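Local coordinates for protein N-acetyl-L-2,4-diaminobutyric acid deacetylase (Ruegeria pomeroyi, PDB 6TWL) that probably removes the acetyl group from N-acetyl-L-2,4-diaminobutyrate as a zinc-dependent hydrolase in the breakdown of ectoine, at residues 49-54 and 137-142; 78-83 and 235-240. One frame throughout, in Å; residues are numbered along the deposited sequence.

Contact 1: residues 49-54 and 137-142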
loop_
_atom_site.group_PDB
_atom_site.type_symbol
_atom_site.label_atom_id
_atom_site.label_comp_id
_atom_site.label_asym_id
_atom_site.label_seq_id
_atom_site.Cartn_x
_atom_site.Cartn_y
_atom_site.Cartn_z
ATOM N N PRO A 49 -17.791 -6.852 11.097
ATOM C CA PRO A 49 -17.041 -7.187 9.879
ATOM C C PRO A 49 -15.579 -7.479 10.179
ATOM O O PRO A 49 -15.090 -7.335 11.301
ATOM C CB PRO A 49 -17.192 -5.941 9.001
ATOM C CG PRO A 49 -17.585 -4.844 9.924
ATOM C CD PRO A 49 -18.253 -5.453 11.117
ATOM N N THR A 50 -14.873 -7.889 9.128
ATOM C CA THR A 50 -13.481 -8.308 9.219
ATOM C C THR A 50 -12.623 -7.432 8.317
ATOM O O THR A 50 -12.947 -7.240 7.140
ATOM C CB THR A 50 -13.327 -9.781 8.827
ATOM O OG1 THR A 50 -13.760 -10.612 9.909
ATOM C CG2 THR A 50 -11.876 -10.101 8.498
ATOM N N ALA A 51 -11.538 -6.899 8.869
ATOM C CA ALA A 51 -10.577 -6.120 8.102
ATOM C C ALA A 51 -9.307 -6.936 7.901
ATOM O O ALA A 51 -8.767 -7.503 8.856
ATOM C CB ALA A 51 -10.257 -4.798 8.803
ATOM N N LEU A 52 -8.848 -7.005 6.654
ATOM C CA LEU A 52 -7.596 -7.662 6.295
ATOM C C LEU A 52 -6.570 -6.575 5.987
ATOM O O LEU A 52 -6.673 -5.886 4.966
ATOM C CB LEU A 52 -7.807 -8.595 5.103
ATOM C CG LEU A 52 -6.620 -9.381 4.545
ATOM C CD1 LEU A 52 -5.886 -10.129 5.642
ATOM C CD2 LEU A 52 -7.105 -10.347 3.486
ATOM N N LEU A 53 -5.585 -6.414 6.870
ATOM C CA LEU A 53 -4.624 -5.319 6.796
ATOM C C LEU A 53 -3.235 -5.890 6.542
ATOM O O LEU A 53 -2.708 -6.638 7.372
ATOM C CB LEU A 53 -4.652 -4.496 8.088
ATOM C CG LEU A 53 -6.038 -4.349 8.731
ATOM C CD1 LEU A 53 -5.937 -3.946 10.194
ATOM C CD2 LEU A 53 -6.879 -3.348 7.954
ATOM N N THR A 54 -2.639 -5.535 5.401
ATOM C CA THR A 54 -1.316 -6.021 5.025
ATOM C C THR A 54 -0.385 -4.826 4.851
ATOM O O THR A 54 -0.769 -3.799 4.280
ATOM C CB THR A 54 -1.363 -6.882 3.739
ATOM O OG1 THR A 54 -1.988 -6.155 2.673
ATOM C CG2 THR A 54 -2.181 -8.136 3.987
ATOM N N ALA A 137 -13.063 -11.490 4.193
ATOM C CA ALA A 137 -12.710 -10.115 4.513
ATOM C C ALA A 137 -13.753 -9.172 3.935
ATOM O O ALA A 137 -14.155 -9.315 2.776
ATOM C CB ALA A 137 -11.321 -9.763 3.975
ATOM N N ASP A 138 -14.194 -8.214 4.749
ATOM C CA ASP A 138 -15.123 -7.185 4.306
ATOM C C ASP A 138 -14.420 -5.892 3.924
ATOM O O ASP A 138 -14.989 -5.086 3.178
ATOM C CB ASP A 138 -16.152 -6.906 5.406
ATOM C CG ASP A 138 -16.921 -8.152 5.806
ATOM O OD1 ASP A 138 -17.633 -8.711 4.948
ATOM O OD2 ASP A 138 -16.793 -8.588 6.970
ATOM N N LEU A 139 -13.199 -5.695 4.409
ATOM C CA LEU A 139 -12.406 -4.510 4.128
ATOM C C LEU A 139 -10.945 -4.916 4.040
ATOM O O LEU A 139 -10.456 -5.671 4.886
ATOM C CB LEU A 139 -12.594 -3.456 5.220
ATOM C CG LEU A 139 -11.573 -2.325 5.251
ATOM C CD1 LEU A 139 -11.813 -1.326 4.129
ATOM C CD2 LEU A 139 -11.634 -1.673 6.608
ATOM N N ALA A 140 -10.258 -4.432 3.011
ATOM C CA ALA A 140 -8.828 -4.647 2.849
ATOM C C ALA A 140 -8.128 -3.298 2.794
ATOM O O ALA A 140 -8.525 -2.421 2.020
ATOM C CB ALA A 140 -8.530 -5.455 1.583
ATOM N N VAL A 141 -7.097 -3.128 3.615
ATOM C CA VAL A 141 -6.251 -1.939 3.584
ATOM C C VAL A 141 -4.849 -2.391 3.213
ATOM O O VAL A 141 -4.229 -3.145 3.970
ATOM C CB VAL A 141 -6.238 -1.206 4.933
ATOM C CG1 VAL A 141 -5.390 0.050 4.839
ATOM C CG2 VAL A 141 -7.654 -0.867 5.373
ATOM N N ASP A 142 -4.343 -1.935 2.063
ATOM C CA ASP A 142 -3.025 -2.345 1.580
ATOM C C ASP A 142 -2.103 -1.135 1.574
ATOM O O ASP A 142 -2.252 -0.236 0.740
ATOM C CB ASP A 142 -3.095 -2.981 0.192
ATOM C CG ASP A 142 -1.842 -3.779 -0.143
ATOM O OD1 ASP A 142 -1.157 -4.231 0.800
ATOM O OD2 ASP A 142 -1.539 -3.969 -1.337
#
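Asp142 swings CG anti to its backbone N (chi1 -163°) while Thr54 sets OG1 between its own N and carbonyl carbon (chi1 55°); these two settings bring the hydroxyl over the carboxylate, and Thr54 OG1 donates to Asp142 OD1 at 2.8 Å, from above the carboxylate plane. Strands 50-54 and 139-142 run parallel, and Leu52 bonds strand 139-142 through both backbone groups, its N to Leu139 O (2.7 Å, 169° at the hydrogen) and its O to Val141 N. Thr54 N then meets Val141 O. Thr50 O takes both Asp138 N and Leu139 N, and Asp138 OD2 turns its anti lone pair to Thr50 N at 3.0 Å, pinning the residue before strand 139-142 to the start of strand 50-54. On one face Leu53 CD2 lies alongside Val141 CG2, 3.7 Å apart; on the other Leu52 CB touches Ala137 CB. An alanine in place of Asp142 would probably leave the Thr54 hydroxyl without its acceptor and free to turn. Asp142 lies beside His144, which binds zinc in a metal-bound structure of this protein, and its OD2 is close to Asp195; the Thr54 bond fixes one carboxylate oxygen at the C-terminal ends of the parallel strands.

Contact 2: residues 78-83 and 235-240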
loop_
_atom_site.group_PDB
_atom_site.type_symbol
_atom_site.label_atom_id
_atom_site.label_comp_id
_atom_site.label_asym_id
_atom_site.label_seq_id
_atom_site.Cartn_x
_atom_site.Cartn_y
_atom_site.Cartn_z
ATOM N N GLU A 78 -11.643 -5.704 23.807
ATOM C CA GLU A 78 -12.760 -4.831 24.154
ATOM C C GLU A 78 -12.921 -3.674 23.174
ATOM O O GLU A 78 -14.014 -3.104 23.075
ATOM C CB GLU A 78 -12.572 -4.291 25.580
ATOM C CG GLU A 78 -13.744 -3.475 26.118
ATOM C CD GLU A 78 -13.558 -3.060 27.568
ATOM O OE1 GLU A 78 -12.432 -3.200 28.091
ATOM O OE2 GLU A 78 -14.537 -2.587 28.184
ATOM N N ASP A 79 -11.861 -3.314 22.443
ATOM C CA ASP A 79 -11.951 -2.218 21.489
ATOM C C ASP A 79 -12.553 -2.618 20.150
ATOM O O ASP A 79 -12.917 -1.734 19.366
ATOM C CB ASP A 79 -10.576 -1.584 21.257
ATOM C CG ASP A 79 -9.794 -1.384 22.544
ATOM O OD1 ASP A 79 -8.596 -1.731 22.583
ATOM O OD2 ASP A 79 -10.386 -0.890 23.530
ATOM N N VAL A 80 -12.677 -3.908 19.866
ATOM C CA VAL A 80 -13.043 -4.382 18.539
ATOM C C VAL A 80 -14.462 -4.929 18.568
ATOM O O VAL A 80 -14.871 -5.586 19.534
ATOM C CB VAL A 80 -12.035 -5.439 18.046
ATOM C CG1 VAL A 80 -12.436 -5.986 16.685
ATOM C CG2 VAL A 80 -10.645 -4.828 17.986
ATOM N N THR A 81 -15.218 -4.633 17.515
ATOM C CA THR A 81 -16.523 -5.238 17.262
ATOM C C THR A 81 -16.447 -5.799 15.847
ATOM O O THR A 81 -16.691 -5.083 14.871
ATOM C CB THR A 81 -17.659 -4.230 17.413
ATOM O OG1 THR A 81 -17.376 -3.067 16.624
ATOM C CG2 THR A 81 -17.815 -3.825 18.870
ATOM N N GLY A 82 -16.100 -7.077 15.743
ATOM C CA GLY A 82 -15.744 -7.665 14.469
ATOM C C GLY A 82 -14.426 -8.400 14.553
ATOM O O GLY A 82 -14.188 -9.134 15.517
ATOM N N ARG A 83 -13.552 -8.210 13.567
ATOM C CA ARG A 83 -12.292 -8.937 13.567
ATOM C C ARG A 83 -11.260 -8.188 12.736
ATOM O O ARG A 83 -11.572 -7.678 11.658
ATOM C CB ARG A 83 -12.478 -10.359 13.027
ATOM C CG ARG A 83 -11.175 -11.106 12.829
ATOM C CD ARG A 83 -11.404 -12.543 12.409
ATOM N NE ARG A 83 -12.163 -12.646 11.169
ATOM C CZ ARG A 83 -12.376 -13.787 10.523
ATOM N NH1 ARG A 83 -11.877 -14.920 10.998
ATOM N NH2 ARG A 83 -13.081 -13.794 9.400
ATOM N N ALA A 235 -15.662 1.531 9.302
ATOM C CA ALA A 235 -16.094 0.162 9.047
ATOM C C ALA A 235 -16.869 -0.445 10.207
ATOM O O ALA A 235 -17.375 -1.564 10.067
ATOM C CB ALA A 235 -14.885 -0.718 8.724
ATOM N N GLY A 236 -16.984 0.253 11.337
ATOM C CA GLY A 236 -17.700 -0.290 12.472
ATOM C C GLY A 236 -16.975 -1.386 13.215
ATOM O O GLY A 236 -17.607 -2.142 13.957
ATOM N N ILE A 237 -15.662 -1.495 13.038
ATOM C CA ILE A 237 -14.859 -2.489 13.734
ATOM C C ILE A 237 -14.246 -1.919 15.006
ATOM O O ILE A 237 -14.181 -2.601 16.030
ATOM C CB ILE A 237 -13.770 -3.046 12.791
ATOM C CG1 ILE A 237 -14.410 -3.728 11.583
ATOM C CG2 ILE A 237 -12.867 -4.021 13.523
ATOM C CD1 ILE A 237 -13.410 -4.313 10.620
ATOM N N LEU A 238 -13.808 -0.665 14.961
ATOM C CA LEU A 238 -13.190 -0.003 16.097
ATOM C C LEU A 238 -14.128 1.050 16.669
ATOM O O LEU A 238 -14.939 1.644 15.952
ATOM C CB LEU A 238 -11.862 0.647 15.697
ATOM C CG LEU A 238 -10.600 -0.196 15.888
ATOM C CD1 LEU A 238 -9.367 0.691 15.954
ATOM C CD2 LEU A 238 -10.705 -1.060 17.134
ATOM N N LYS A 239 -14.010 1.276 17.975
ATOM C CA LYS A 239 -14.806 2.284 18.655
ATOM C C LYS A 239 -14.055 3.609 18.667
ATOM O O LYS A 239 -12.828 3.641 18.807
ATOM C CB LYS A 239 -15.126 1.855 20.092
ATOM C CG LYS A 239 -13.910 1.787 21.012
ATOM C CD LYS A 239 -14.259 1.319 22.421
ATOM C CE LYS A 239 -13.165 0.412 22.923
ATOM N NZ LYS A 239 -13.010 0.163 24.380
ATOM N N GLY A 240 -14.786 4.699 18.494
ATOM C CA GLY A 240 -14.219 6.011 18.714
ATOM C C GLY A 240 -14.752 7.037 17.733
ATOM O O GLY A 240 -15.655 6.772 16.943
#
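Thr81 grips the turn after helix 218-234 through two donors: its backbone N meets Ile237 O at 2.7 Å, nearly straight (168° at the hydrogen) and in the carbonyl plane, and its OG1 donates to Gly236 O at 2.8 Å, tilted from the plane of that carbonyl. With OG1 placed between its own N and carbonyl carbon (chi1 52°), the hydroxyl faces Gly236 O. Ile237 O also receives the CA-H of Val80, at 3.3 Å between Val80 CA and Ile237 O, so a single carbonyl serves one strong and one weak donor. In return Thr81 O is approached by the CA-H of Ile237; two acceptors, Thr81 O and Gly236 O, lie 3.2 Å apart without a bond. Further along, Lys239 N gives only a weak bond to Asp79 O. The side chain of Lys239, bent at chi3, crosses Asp79 and ends in a salt bridge, Lys239 NZ to Asp79 OD2 at 3.0 Å, on the anti lone pair of that oxygen. The other carboxylate oxygen, OD1, is held by the hydroxyl of Ser76, so both carboxylate oxygens have partners. Arg83 points away, its NH1 donating to Leu12 O. The apolar part is small: Val80 CG1 lies alongside Ile237 CG2 at 3.7 Å, and Val80 CG2 meets Leu238 CD2. Gly236 has positive phi and closes the helix with a Schellman motif. The contact thus ties the turn leaving helix 218-234 to the residues leading into strand 82-87: Leu238 packs back on Arg229, Leu232 and Ile233 of that helix, Val80 rests on Ile43 of strand 36-45, its O accepts from Asn45 ND2, and Ile237 reaches Pro49 just before strand 50-54.

Contact 1 is core and contact 2 lies nearer the surface, yet both reach the same mixed sheet, in which strands 50-54 and 82-87 are neighbours. Parallel-strand bonding, aliphatic packing and two aspartate side-chain bonds carry contact 1, which ends beside the zinc site; contact 2, away from that site, joins two loops, one leading into strand 82-87, by a single bridge, a threonine hydroxyl and a solvent-side salt bridge. They meet directly: Pro49 O probably accepts from Arg83 N, Thr50 OG1 pairs with Arg83 NE at 2.9 Å, and Ile237 CD1 packs on Pro49 O. Helix 218-234 is thereby tied, through its following turn, to the N-terminal end of strand 50-54.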